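Local coordinates for ECL CdiI (Enterobacter cloacae subsp. cloacae, PDB 4NTQ), which acts as the immunity protein of a contact-dependent growth inhibition system, binding the RNase toxin domain of its cognate CdiA, at residues 64-69 against 78-83. Numbering follows the deposited sequence.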
ATOM      1  N   LEU B  64      -8.003  -2.092   1.761  1.00 24.19           N
ATOM      2  CA  LEU B  64      -7.602  -3.204   0.897  1.00 27.14           C
ATOM      3  C   LEU B  64      -6.103  -3.433   1.010  1.00 32.02           C
ATOM      4  O   LEU B  64      -5.323  -2.663   0.449  1.00 29.39           O
ATOM      5  CB  LEU B  64      -7.902  -2.884  -0.573  1.00 18.60           C
ATOM      6  CG  LEU B  64      -9.316  -2.439  -0.933  1.00 27.37           C
ATOM      7  CD1 LEU B  64      -9.426  -2.103  -2.418  1.00 16.31           C
ATOM      8  CD2 LEU B  64     -10.310  -3.506  -0.569  1.00 17.16           C
ATOM      9  N   ALA B  65      -5.699  -4.492   1.705  1.00 22.94           N
ATOM     10  CA  ALA B  65      -4.280  -4.788   1.882  1.00 27.53           C
ATOM     11  C   ALA B  65      -3.653  -5.272   0.573  1.00 34.01           C
ATOM     12  O   ALA B  65      -4.240  -6.081  -0.143  1.00 30.73           O
ATOM     13  CB  ALA B  65      -4.082  -5.834   2.967  1.00 26.72           C
ATOM     14  N   VAL B  66      -2.467  -4.770   0.254  1.00 28.45           N
ATOM     15  CA  VAL B  66      -1.763  -5.267  -0.923  1.00 29.83           C
ATOM     16  C   VAL B  66      -0.393  -5.822  -0.537  1.00 35.11           C
ATOM     17  O   VAL B  66       0.507  -5.971  -1.371  1.00 34.59           O
ATOM     18  CB  VAL B  66      -1.679  -4.217  -2.018  1.00 15.84           C
ATOM     19  CG1 VAL B  66      -3.098  -3.872  -2.493  1.00 16.52           C
ATOM     20  CG2 VAL B  66      -0.941  -3.006  -1.514  1.00 25.74           C
ATOM     21  N   SER B  67      -0.252  -6.119   0.750  1.00 36.71           N
ATOM     22  CA  SER B  67       0.830  -6.957   1.219  1.00 36.43           C
ATOM     23  C   SER B  67       0.391  -7.519   2.559  1.00 35.89           C
ATOM     24  O   SER B  67      -0.360  -6.876   3.289  1.00 36.60           O
ATOM     25  CB  SER B  67       2.142  -6.169   1.360  1.00 30.69           C
ATOM     26  OG  SER B  67       2.072  -5.265   2.450  1.00 33.50           O
HETATM   27  N   MSE B  68       0.869  -8.717   2.875  1.00 33.44           N
HETATM   28  CA  MSE B  68       0.505  -9.392   4.094  1.00 40.22           C
HETATM   29  C   MSE B  68       1.546 -10.447   4.391  1.00 46.39           C
HETATM   30  O   MSE B  68       2.047 -11.118   3.485  1.00 43.67           O
HETATM   31  CB  MSE B  68      -0.865 -10.049   3.953  1.00 33.63           C
HETATM   32  CG  MSE B  68      -1.341 -10.738   5.223  1.00 50.38           C
HETATM   33 SE   MSE B  68      -1.576  -9.443   6.682  1.00 48.93          SE
HETATM   34  CE  MSE B  68      -2.445  -8.021   5.631  1.00 38.92           C
ATOM     35  N   TYR B  69       1.880 -10.575   5.666  1.00 42.79           N
ATOM     36  CA  TYR B  69       2.771 -11.626   6.110  1.00 45.48           C
ATOM     37  C   TYR B  69       2.167 -12.184   7.363  1.00 48.56           C
ATOM     38  O   TYR B  69       1.094 -11.737   7.777  1.00 47.27           O
ATOM     39  CB  TYR B  69       4.157 -11.061   6.377  1.00 44.32           C
ATOM     40  CG  TYR B  69       4.801 -10.491   5.136  1.00 48.13           C
ATOM     41  CD1 TYR B  69       4.650  -9.146   4.802  1.00 42.49           C
ATOM     42  CD2 TYR B  69       5.544 -11.303   4.282  1.00 47.19           C
ATOM     43  CE1 TYR B  69       5.238  -8.626   3.661  1.00 41.88           C
ATOM     44  CE2 TYR B  69       6.135 -10.795   3.141  1.00 40.87           C
ATOM     45  CZ  TYR B  69       5.983  -9.463   2.834  1.00 42.17           C
ATOM     46  OH  TYR B  69       6.571  -8.962   1.692  1.00 43.49           O
ATOM     47  N   PHE B  78       1.208  -2.544   3.202  1.00 27.43           N
ATOM     48  CA  PHE B  78       0.680  -1.507   2.324  1.00 28.06           C
ATOM     49  C   PHE B  78      -0.796  -1.744   2.121  1.00 25.51           C
ATOM     50  O   PHE B  78      -1.235  -2.887   1.977  1.00 29.50           O
ATOM     51  CB  PHE B  78       1.397  -1.485   0.971  1.00 34.62           C
ATOM     52  CG  PHE B  78       2.827  -1.051   1.055  1.00 39.01           C
ATOM     53  CD1 PHE B  78       3.163   0.287   0.966  1.00 26.55           C
ATOM     54  CD2 PHE B  78       3.833  -1.981   1.237  1.00 38.83           C
ATOM     55  CE1 PHE B  78       4.477   0.688   1.044  1.00 44.04           C
ATOM     56  CE2 PHE B  78       5.151  -1.584   1.322  1.00 44.62           C
ATOM     57  CZ  PHE B  78       5.474  -0.246   1.227  1.00 38.19           C
ATOM     58  N   THR B  79      -1.566  -0.663   2.138  1.00 28.84           N
ATOM     59  CA  THR B  79      -2.990  -0.756   1.896  1.00 28.69           C
ATOM     60  C   THR B  79      -3.437   0.347   0.968  1.00 30.39           C
ATOM     61  O   THR B  79      -2.782   1.386   0.849  1.00 26.79           O
ATOM     62  CB  THR B  79      -3.786  -0.580   3.189  1.00 32.32           C
ATOM     63  OG1 THR B  79      -3.621   0.764   3.650  1.00 28.03           O
ATOM     64  CG2 THR B  79      -3.315  -1.564   4.269  1.00 29.41           C
ATOM     65  N   TRP B  80      -4.560   0.108   0.302  1.00 30.00           N
ATOM     66  CA  TRP B  80      -5.277   1.167  -0.380  1.00 27.84           C
ATOM     67  C   TRP B  80      -6.607   1.283   0.339  1.00 30.12           C
ATOM     68  O   TRP B  80      -7.289   0.276   0.552  1.00 27.10           O
ATOM     69  CB  TRP B  80      -5.409   0.868  -1.875  1.00 25.38           C
ATOM     70  CG  TRP B  80      -4.046   1.005  -2.556  1.00 29.95           C
ATOM     71  CD1 TRP B  80      -3.013   0.118  -2.495  1.00 22.35           C
ATOM     72  CD2 TRP B  80      -3.564   2.126  -3.321  1.00 29.75           C
ATOM     73  NE1 TRP B  80      -1.928   0.603  -3.191  1.00 26.25           N
ATOM     74  CE2 TRP B  80      -2.242   1.827  -3.711  1.00 25.93           C
ATOM     75  CE3 TRP B  80      -4.128   3.349  -3.721  1.00 29.94           C
ATOM     76  CZ2 TRP B  80      -1.473   2.701  -4.480  1.00 28.27           C
ATOM     77  CZ3 TRP B  80      -3.367   4.213  -4.487  1.00 26.05           C
ATOM     78  CH2 TRP B  80      -2.048   3.888  -4.853  1.00 30.42           C
ATOM     79  N   VAL B  81      -6.942   2.506   0.747  1.00 26.79           N
ATOM     80  CA  VAL B  81      -8.051   2.757   1.651  1.00 26.14           C
ATOM     81  C   VAL B  81      -9.152   3.549   0.969  1.00 27.65           C
ATOM     82  O   VAL B  81      -8.894   4.618   0.407  1.00 33.54           O
ATOM     83  CB  VAL B  81      -7.559   3.542   2.878  1.00 36.64           C
ATOM     84  CG1 VAL B  81      -8.724   3.977   3.735  1.00 37.74           C
ATOM     85  CG2 VAL B  81      -6.572   2.699   3.678  1.00 31.58           C
ATOM     86  N   LEU B  82     -10.374   3.022   1.018  1.00 29.40           N
ATOM     87  CA  LEU B  82     -11.511   3.639   0.334  1.00 21.93           C
ATOM     88  C   LEU B  82     -12.388   4.332   1.364  1.00 36.73           C
ATOM     89  O   LEU B  82     -12.762   3.732   2.370  1.00 33.19           O
ATOM     90  CB  LEU B  82     -12.329   2.586  -0.417  1.00 29.65           C
ATOM     91  CG  LEU B  82     -11.812   2.078  -1.769  1.00 26.81           C
ATOM     92  CD1 LEU B  82     -10.381   1.567  -1.714  1.00 21.61           C
ATOM     93  CD2 LEU B  82     -12.723   1.000  -2.289  1.00 28.26           C
ATOM     94  N   TYR B  83     -12.700   5.603   1.132  1.00 24.89           N
ATOM     95  CA  TYR B  83     -13.574   6.321   2.036  1.00 28.08           C
ATOM     96  C   TYR B  83     -14.838   6.659   1.279  1.00 28.40           C
ATOM     97  O   TYR B  83     -14.772   7.227   0.202  1.00 48.82           O
ATOM     98  CB  TYR B  83     -12.910   7.607   2.527  1.00 27.92           C
ATOM     99  CG  TYR B  83     -11.777   7.436   3.517  1.00 27.49           C
ATOM    100  CD1 TYR B  83     -12.038   7.184   4.865  1.00 28.81           C
ATOM    101  CD2 TYR B  83     -10.443   7.584   3.120  1.00 34.00           C
ATOM    102  CE1 TYR B  83     -11.009   7.054   5.784  1.00 37.66           C
ATOM    103  CE2 TYR B  83      -9.382   7.455   4.047  1.00 26.31           C
ATOM    104  CZ  TYR B  83      -9.685   7.184   5.370  1.00 42.89           C
ATOM    105  OH  TYR B  83      -8.677   7.051   6.288  1.00 48.94           O
TER
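F78 meets residues 66-67, just past the end of strand 61-65, through both its backbone N and its O: F78 N donates to the hydroxyl S67 OG (3.0 Å, N-H...O 162°), and F78 O takes the nearly straight bond from V66 N (2.8 Å). With chi1 at 71°, S67 OG lies between its own backbone N and carbonyl carbon and turns to F78 N. The ladder holds through V66 N, and the S67 hydroxyl then probably takes the place of the V66 carbonyl, which has turned away from F78 N. The same OG sits at the edge of the F78 ring, near its plane, while V66 CG2 packs on F78 CB at 3.7 Å. T79 faces A65 as an antiparallel non-hydrogen-bonded pair, CA to CA 4.2 Å; its CG2 lies by A65 CA, and its OG1 bonds to N94 O. W80 and L64 form the next pair, hydrogen-bonded in both directions, L64 N to W80 O at 2.8 Å and W80 N to L64 O at 2.9 Å. V66 CG2 meets the indole edge in its plane, 3.9 Å from W80 CD1. Farther on, L64 CD1 and L82 CD1 touch at 3.9 Å. In this beta hairpin, strand 88-97 flanks strand 76-85; A65 O accepts a hydrogen bond from W48 NE1 of helix 41-58, L64, V66 and L82 pack on strand 2-6, and F78 and W80 reach T201 and R222 of the CdiA toxin chain.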